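Local coordinates for 3-oxoacyl-[acyl-carrier-protein] synthase (Arabidopsis thaliana, PDB 2IX4) that catalyses the condensation steps of mitochondrial fatty acid synthesis, adding two carbons from malonyl-ACP to a growing acyl chain, at residues Gly72-Glu76 against Ala77-Asn81; Ala95-Glu98 against Ala99-Ala103; Glu258-Glu261 against His262-Arg266. All blocks are in the same frame, centred on the assembly; numbering follows the deposited sequence.

Contact 1. Residues Gly72-Glu76 against Ala77-Asn81; sequences GEFDE and ALWLN
Asp75 and Ala77 meet across the start of the short helix 76-79, where a carboxylate N-cap joins an extended loop to a single turn of helix. Among the polar contacts, Asp75 OD1 accepts from Ala77 N at 3.2 Å, the amide approaching from above the carboxylate plane. The torsion chi1 of -169° turns the Asp75 carboxylate away from its own amide and brings it beside its carbonyl carbon, near the helix start. The backbone carbonyl of the same residue is gripped twice. Asp75 O takes Leu78 N at 3.0 Å from well out of the carbonyl plane and Trp79 N at 3.2 Å within that plane. Leu80 N then bonds to Glu76 O at 2.9 Å, and Leu80 is the first residue to leave helical geometry.

A bound water adds a bridge. It donates to Glu73 O and accepts from Asp75 N and, at the indole edge, from Trp79 NE1 at 3.1 Å, which ties the incoming loop to the tryptophan.

The apolar contacts centre on Phe74. Phe74 CE1 comes within 3.5 Å of Trp79 CD1, yet the two rings, with planes only 19° apart, are slid so far past one another that they barely overlap. Leu80 CD1 sits at the Phe74 edge, 3.9 Å from Phe74 CE2. Beyond the turn, Tyr67 and Tyr91 make edge-to-face contacts with the Phe74 ring, and Trp79 leans on Val93 and Cys94 of helix 87-102.

The chemistry combines a polar cap on the outer side with an aromatic and aliphatic cluster beneath. The negative carboxylate would favour the helix start electrostatically, while Phe74 and Trp79 pack on helix 87-102 and the water ties the indole to the incoming loop.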
loop_
_atom_site.group_PDB
_atom_site.type_symbol
_atom_site.label_atom_id
_atom_site.label_comp_id
_atom_site.label_asym_id
_atom_site.label_seq_id
_atom_site.Cartn_x
_atom_site.Cartn_y
_atom_site.Cartn_z
ATOM N N GLY A 72 10.389 -14.602 24.832
ATOM C CA GLY A 72 10.813 -13.293 24.338
ATOM C C GLY A 72 11.543 -13.321 23.007
ATOM O O GLY A 72 12.017 -12.284 22.537
ATOM N N GLU A 73 11.628 -14.503 22.394
ATOM C CA GLU A 73 12.314 -14.675 21.107
ATOM C C GLU A 73 11.351 -15.079 19.988
ATOM O O GLU A 73 10.341 -15.745 20.234
ATOM C CB GLU A 73 13.441 -15.708 21.229
ATOM C CG GLU A 73 14.545 -15.314 22.205
ATOM C CD GLU A 73 15.612 -16.386 22.369
ATOM O OE1 GLU A 73 16.774 -16.018 22.627
ATOM O OE2 GLU A 73 15.299 -17.591 22.244
ATOM N N PHE A 74 11.673 -14.670 18.762
ATOM C CA PHE A 74 10.868 -14.996 17.587
ATOM C C PHE A 74 11.317 -16.327 16.986
ATOM O O PHE A 74 12.442 -16.442 16.499
ATOM C CB PHE A 74 10.977 -13.870 16.551
ATOM C CG PHE A 74 10.340 -14.188 15.226
ATOM C CD1 PHE A 74 8.963 -14.070 15.054
ATOM C CD2 PHE A 74 11.122 -14.591 14.141
ATOM C CE1 PHE A 74 8.371 -14.356 13.827
ATOM C CE2 PHE A 74 10.541 -14.884 12.912
ATOM C CZ PHE A 74 9.163 -14.765 12.752
ATOM N N ASP A 75 10.435 -17.324 17.020
ATOM C CA ASP A 75 10.752 -18.664 16.516
ATOM C C ASP A 75 10.412 -18.818 15.033
ATOM O O ASP A 75 9.247 -18.991 14.667
ATOM C CB ASP A 75 10.027 -19.733 17.348
ATOM C CG ASP A 75 10.507 -21.144 17.047
ATOM O OD1 ASP A 75 11.471 -21.316 16.268
ATOM O OD2 ASP A 75 9.917 -22.094 17.604
ATOM N N GLU A 76 11.442 -18.775 14.189
ATOM C CA GLU A 76 11.277 -18.917 12.734
ATOM C C GLU A 76 10.679 -20.270 12.322
ATOM O O GLU A 76 10.048 -20.376 11.274
ATOM C CB GLU A 76 12.603 -18.651 11.997
ATOM C CG GLU A 76 13.654 -19.780 12.057
ATOM C CD GLU A 76 14.333 -19.937 13.417
ATOM O OE1 GLU A 76 14.246 -19.013 14.259
ATOM O OE2 GLU A 76 14.964 -20.993 13.646
ATOM N N ALA A 77 10.870 -21.290 13.157
ATOM C CA ALA A 77 10.315 -22.624 12.916
ATOM C C ALA A 77 8.792 -22.662 13.066
ATOM O O ALA A 77 8.130 -23.594 12.590
ATOM C CB ALA A 77 10.964 -23.642 13.852
ATOM N N LEU A 78 8.245 -21.649 13.735
ATOM C CA LEU A 78 6.814 -21.566 13.992
ATOM C C LEU A 78 6.111 -20.597 13.042
ATOM O O LEU A 78 4.962 -20.825 12.659
ATOM C CB LEU A 78 6.568 -21.147 15.445
ATOM C CG LEU A 78 5.155 -21.217 16.035
ATOM C CD1 LEU A 78 4.640 -22.657 16.097
ATOM C CD2 LEU A 78 5.144 -20.588 17.423
ATOM N N TRP A 79 6.806 -19.526 12.665
ATOM C CA TRP A 79 6.189 -18.425 11.922
ATOM C C TRP A 79 6.670 -18.297 10.480
ATOM O O TRP A 79 6.011 -17.657 9.656
ATOM C CB TRP A 79 6.401 -17.098 12.661
ATOM C CG TRP A 79 5.903 -17.121 14.078
ATOM C CD1 TRP A 79 6.661 -17.074 15.214
ATOM C CD2 TRP A 79 4.538 -17.215 14.510
ATOM N NE1 TRP A 79 5.854 -17.127 16.324
ATOM C CE2 TRP A 79 4.547 -17.214 15.922
ATOM C CE3 TRP A 79 3.308 -17.297 13.840
ATOM C CZ2 TRP A 79 3.372 -17.295 16.681
ATOM C CZ3 TRP A 79 2.140 -17.377 14.596
ATOM C CH2 TRP A 79 2.184 -17.375 16.000
ATOM N N LEU A 80 7.820 -18.898 10.186
ATOM C CA LEU A 80 8.380 -18.883 8.838
ATOM C C LEU A 80 8.522 -20.310 8.316
ATOM O O LEU A 80 9.575 -20.692 7.806
ATOM C CB LEU A 80 9.731 -18.149 8.817
ATOM C CG LEU A 80 9.799 -16.701 9.319
ATOM C CD1 LEU A 80 11.236 -16.201 9.330
ATOM C CD2 LEU A 80 8.935 -15.788 8.477
ATOM N N ASN A 81 7.443 -21.082 8.438
ATOM C CA ASN A 81 7.443 -22.511 8.112
ATOM C C ASN A 81 6.814 -22.846 6.756
ATOM O O ASN A 81 6.360 -23.970 6.532
ATOM C CB ASN A 81 6.766 -23.312 9.237
ATOM C CG ASN A 81 5.293 -22.945 9.433
ATOM O OD1 ASN A 81 4.838 -21.866 9.038
ATOM N ND2 ASN A 81 4.546 -23.850 10.058
HETATM O O HOH W 1 7.956 -17.148 18.588
#

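Contact 2. Residues Ala95-Glu98 against Ala99-Ala103; sequences AADE and ALRDA
Asp97 and Arg101 form an i to i+4 salt bridge on one side of helix 87-102, an alpha-helix in the N-terminal half of this thiolase-fold enzyme. Arg101 NE donates to Asp97 OD1 at 3.1 Å, on the syn side of the carboxylate but 35° out of its plane; a weak second bond runs from NE to OD2. The acid lies at the guanidinium edge, with the two flat groups steeply inclined to each other. Extended from CG to NE, the arginine chain runs over the Asp97 carbonyl, Arg101 CG passing 3.2 Å from Asp97 O.

Regular helical bonds hold this geometry, among them Leu100 N to Ala96 O at 2.9 Å and Asp102 N to Glu98 O at 2.9 Å. In the next shell, Tyr166 OH bonds to Asp97 OD2, giving the carboxylate a second partner. Ala96 and Leu100 pack against Val202 of strand 200-207. Glu98 reaches the backbone amides of Met10 and Val18, and Asp102 is held by Lys269, Tyr271 and the amide of Leu8. Leu100 CG rests 3.3 Å from Ala96 O.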
loop_
_atom_site.group_PDB
_atom_site.type_symbol
_atom_site.label_atom_id
_atom_site.label_comp_id
_atom_site.label_asym_id
_atom_site.label_seq_id
_atom_site.Cartn_x
_atom_site.Cartn_y
_atom_site.Cartn_z
ATOM N N ALA A 95 2.763 -11.329 15.453
ATOM C CA ALA A 95 2.163 -10.211 16.177
ATOM C C ALA A 95 0.634 -10.266 16.178
ATOM O O ALA A 95 0.001 -9.973 17.198
ATOM C CB ALA A 95 2.652 -8.887 15.608
ATOM N N ALA A 96 0.049 -10.641 15.039
ATOM C CA ALA A 96 -1.404 -10.741 14.915
ATOM C C ALA A 96 -1.962 -11.822 15.827
ATOM O O ALA A 96 -3.020 -11.640 16.427
ATOM C CB ALA A 96 -1.815 -10.994 13.474
ATOM N N ASP A 97 -1.240 -12.936 15.936
ATOM C CA ASP A 97 -1.647 -14.041 16.804
ATOM C C ASP A 97 -1.675 -13.635 18.275
ATOM O O ASP A 97 -2.580 -14.030 19.017
ATOM C CB ASP A 97 -0.722 -15.244 16.620
ATOM C CG ASP A 97 -1.289 -16.510 17.238
ATOM O OD1 ASP A 97 -0.738 -16.968 18.262
ATOM O OD2 ASP A 97 -2.298 -17.031 16.710
ATOM N N GLU A 98 -0.675 -12.861 18.693
ATOM C CA GLU A 98 -0.620 -12.334 20.055
ATOM C C GLU A 98 -1.769 -11.360 20.310
ATOM O O GLU A 98 -2.463 -11.468 21.323
ATOM C CB GLU A 98 0.726 -11.650 20.329
ATOM C CG GLU A 98 0.881 -11.164 21.768
ATOM C CD GLU A 98 2.059 -10.222 21.978
ATOM O OE1 GLU A 98 2.813 -9.947 21.016
ATOM O OE2 GLU A 98 2.225 -9.756 23.123
ATOM N N ALA A 99 -1.960 -10.416 19.386
ATOM C CA ALA A 99 -3.034 -9.426 19.482
ATOM C C ALA A 99 -4.423 -10.064 19.580
ATOM O O ALA A 99 -5.228 -9.677 20.426
ATOM C CB ALA A 99 -2.969 -8.450 18.306
ATOM N N LEU A 100 -4.691 -11.044 18.720
ATOM C CA LEU A 100 -5.992 -11.721 18.692
ATOM C C LEU A 100 -6.266 -12.550 19.946
ATOM O O LEU A 100 -7.404 -12.600 20.429
ATOM C CB LEU A 100 -6.132 -12.581 17.431
ATOM C CG LEU A 100 -6.328 -11.806 16.121
ATOM C CD1 LEU A 100 -5.946 -12.665 14.928
ATOM C CD2 LEU A 100 -7.761 -11.290 15.987
ATOM N N ARG A 101 -5.230 -13.197 20.469
ATOM C CA ARG A 101 -5.363 -13.967 21.709
ATOM C C ARG A 101 -5.531 -13.039 22.913
ATOM O O ARG A 101 -6.297 -13.338 23.830
ATOM C CB ARG A 101 -4.190 -14.931 21.885
ATOM C CG ARG A 101 -4.226 -16.067 20.873
ATOM C CD ARG A 101 -3.120 -17.082 21.065
ATOM N NE ARG A 101 -3.103 -18.034 19.955
ATOM C CZ ARG A 101 -3.826 -19.151 19.902
ATOM N NH1 ARG A 101 -4.628 -19.495 20.904
ATOM N NH2 ARG A 101 -3.739 -19.938 18.837
ATOM N N ASP A 102 -4.832 -11.905 22.879
ATOM C CA ASP A 102 -5.004 -10.825 23.857
ATOM C C ASP A 102 -6.448 -10.304 23.852
ATOM O O ASP A 102 -7.050 -10.114 24.913
ATOM C CB ASP A 102 -4.016 -9.691 23.556
ATOM C CG ASP A 102 -4.016 -8.598 24.615
ATOM O OD1 ASP A 102 -4.252 -8.892 25.806
ATOM O OD2 ASP A 102 -3.748 -7.435 24.248
ATOM N N ALA A 103 -6.992 -10.096 22.654
ATOM C CA ALA A 103 -8.373 -9.640 22.467
ATOM C C ALA A 103 -9.405 -10.751 22.675
ATOM O O ALA A 103 -10.611 -10.484 22.710
ATOM C CB ALA A 103 -8.538 -9.023 21.083
#

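Contact 3. Residues Glu258-Glu261 against His262-Arg266; sequences EEYE and HAKRR
Tyr260 lies under the aliphatic end of Lys264, whose CE stands over the middle of the phenol ring, 3.6 Å from its centroid, in a CH-pi contact. The ammonium continues past the centre, leaving Lys264 NZ in an off-centre cation-pi position 4.2 Å from the ring centroid. A bend at chi3 (-72°) curls the lysine over the face. From there Lys264 NZ also forms a salt bridge with Glu261 OE2 at 3.2 Å, meeting it from above the carboxylate plane, and donates to a water that is linked to Tyr260 OH.

A second network gathers round Glu258 at the end of strand 251-259. Arg266 grips its carboxylate side-on, with nearly coplanar groups: Arg266 NH2 meets Glu258 OE2 at 2.6 Å and Arg266 NE meets Glu258 OE1 at 3.1 Å, both on syn lone pairs and almost straight. Glu258 OE1 also accepts from His262 ND1 at 2.7 Å, an in-plane bond at the imidazole edge. Thr6 OG1 holds Glu258 OE2 as well, and the ring of Trp105 meets that of His262.

Between the two networks the chain turns from strand into helix 260-265, with Glu259 at the N-cap. Its carboxylate takes the first amides with both oxygens: Glu259 OE1 accepts from His262 N at 2.8 Å and Glu259 OE2 from Glu261 N at 3.0 Å. The bend at chi2 (-86°) folds the acid back over the helix start.

With a guanidinium and an imidazole N-H directed at it, the buried Glu258 carboxylate is probably kept ionised, and its bond to ND1 would limit rotation of the His262 ring. The strand end is thereby joined to the helix's last turn on one flank, while ring and carboxylate share the lysine on the other.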
loop_
_atom_site.group_PDB
_atom_site.type_symbol
_atom_site.label_atom_id
_atom_site.label_comp_id
_atom_site.label_asym_id
_atom_site.label_seq_id
_atom_site.Cartn_x
_atom_site.Cartn_y
_atom_site.Cartn_z
ATOM N N GLU A 258 -11.840 -2.574 17.307
ATOM C CA GLU A 258 -13.236 -2.968 17.168
ATOM C C GLU A 258 -14.222 -1.907 17.622
ATOM O O GLU A 258 -13.907 -1.054 18.453
ATOM C CB GLU A 258 -13.527 -4.337 17.814
ATOM C CG GLU A 258 -13.519 -4.409 19.311
ATOM C CD GLU A 258 -13.796 -5.825 19.815
ATOM O OE1 GLU A 258 -14.961 -6.281 19.772
ATOM O OE2 GLU A 258 -12.842 -6.490 20.264
ATOM N N GLU A 259 -15.416 -1.968 17.042
ATOM C CA GLU A 259 -16.495 -1.054 17.373
ATOM C C GLU A 259 -16.858 -1.190 18.854
ATOM O O GLU A 259 -16.941 -2.299 19.386
ATOM C CB GLU A 259 -17.697 -1.301 16.451
ATOM C CG GLU A 259 -18.785 -0.240 16.519
ATOM C CD GLU A 259 -19.778 -0.506 17.633
ATOM O OE1 GLU A 259 -20.060 -1.694 17.903
ATOM O OE2 GLU A 259 -20.269 0.469 18.241
ATOM N N TYR A 260 -17.056 -0.044 19.500
ATOM C CA TYR A 260 -17.215 0.057 20.952
ATOM C C TYR A 260 -18.357 -0.795 21.523
ATOM O O TYR A 260 -18.165 -1.517 22.509
ATOM C CB TYR A 260 -17.353 1.538 21.342
ATOM C CG TYR A 260 -17.416 1.843 22.828
ATOM C CD1 TYR A 260 -16.658 1.121 23.754
ATOM C CD2 TYR A 260 -18.212 2.886 23.301
ATOM C CE1 TYR A 260 -16.715 1.412 25.111
ATOM C CE2 TYR A 260 -18.275 3.187 24.657
ATOM C CZ TYR A 260 -17.525 2.447 25.554
ATOM O OH TYR A 260 -17.582 2.743 26.894
ATOM N N GLU A 261 -19.530 -0.726 20.901
ATOM C CA GLU A 261 -20.683 -1.516 21.359
ATOM C C GLU A 261 -20.447 -3.018 21.205
ATOM O O GLU A 261 -20.850 -3.804 22.067
ATOM C CB GLU A 261 -21.971 -1.099 20.637
ATOM C CG GLU A 261 -22.416 0.337 20.916
ATOM C CD GLU A 261 -22.712 0.601 22.384
ATOM O OE1 GLU A 261 -23.237 -0.305 23.074
ATOM O OE2 GLU A 261 -22.425 1.723 22.847
ATOM N N HIS A 262 -19.793 -3.399 20.108
ATOM C CA HIS A 262 -19.399 -4.785 19.854
ATOM C C HIS A 262 -18.480 -5.305 20.965
ATOM O O HIS A 262 -18.673 -6.413 21.474
ATOM C CB HIS A 262 -18.710 -4.892 18.484
ATOM C CG HIS A 262 -18.406 -6.296 18.059
ATOM N ND1 HIS A 262 -17.240 -6.946 18.409
ATOM C CD2 HIS A 262 -19.111 -7.173 17.305
ATOM C CE1 HIS A 262 -17.244 -8.163 17.895
ATOM N NE2 HIS A 262 -18.367 -8.326 17.219
ATOM N N ALA A 263 -17.494 -4.489 21.341
ATOM C CA ALA A 263 -16.550 -4.825 22.415
ATOM C C ALA A 263 -17.230 -4.973 23.777
ATOM O O ALA A 263 -16.935 -5.911 24.524
ATOM C CB ALA A 263 -15.433 -3.781 22.487
ATOM N N LYS A 264 -18.137 -4.049 24.092
ATOM C CA LYS A 264 -18.844 -4.061 25.377
ATOM C C LYS A 264 -19.773 -5.263 25.516
ATOM O O LYS A 264 -19.879 -5.847 26.596
ATOM C CB LYS A 264 -19.629 -2.765 25.587
ATOM C CG LYS A 264 -18.773 -1.565 25.987
ATOM C CD LYS A 264 -19.627 -0.395 26.460
ATOM C CE LYS A 264 -20.368 0.271 25.307
ATOM N NZ LYS A 264 -21.299 1.331 25.785
ATOM N N ARG A 265 -20.433 -5.624 24.416
ATOM C CA ARG A 265 -21.354 -6.765 24.376
ATOM C C ARG A 265 -20.702 -8.084 24.787
ATOM O O ARG A 265 -21.286 -8.854 25.549
ATOM C CB ARG A 265 -21.959 -6.906 22.978
ATOM C CG ARG A 265 -23.266 -6.162 22.785
ATOM C CD ARG A 265 -24.458 -7.100 22.899
ATOM N NE ARG A 265 -24.713 -7.822 21.651
ATOM C CZ ARG A 265 -25.652 -8.754 21.495
ATOM N NH1 ARG A 265 -26.443 -9.094 22.506
ATOM N NH2 ARG A 265 -25.804 -9.351 20.319
ATOM N N ARG A 266 -19.496 -8.334 24.280
ATOM C CA ARG A 266 -18.789 -9.587 24.545
ATOM C C ARG A 266 -17.900 -9.537 25.791
ATOM O O ARG A 266 -17.222 -10.519 26.114
ATOM C CB ARG A 266 -17.989 -10.028 23.312
ATOM C CG ARG A 266 -16.843 -9.112 22.922
ATOM C CD ARG A 266 -16.217 -9.584 21.623
ATOM N NE ARG A 266 -14.920 -8.964 21.371
ATOM C CZ ARG A 266 -13.753 -9.474 21.753
ATOM N NH1 ARG A 266 -13.705 -10.622 22.420
ATOM N NH2 ARG A 266 -12.630 -8.830 21.467
HETATM O O HOH W 2 -20.680 3.619 27.103
#

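Overall arrangement
The three contacts follow one another along the chain, and contact 2 touches both others. Its centre lies about 15 Å from that of contact 1 and about 17 Å from that of contact 3. Toward contact 1, Trp79 CH2 packs on Asp97 CB at 3.7 Å, joining helix 76-79 to helix 87-102. Toward contact 3, Arg266 NH2 probably donates to Ala103 O at 2.9 Å, linking the C-terminal end of helix 87-102 to that of helix 260-265. Contacts 1 and 3 do not meet, their nearest atoms being about 18 Å apart. All three lie away from the hexanoic acid pocket around Cys179 and from the potassium site.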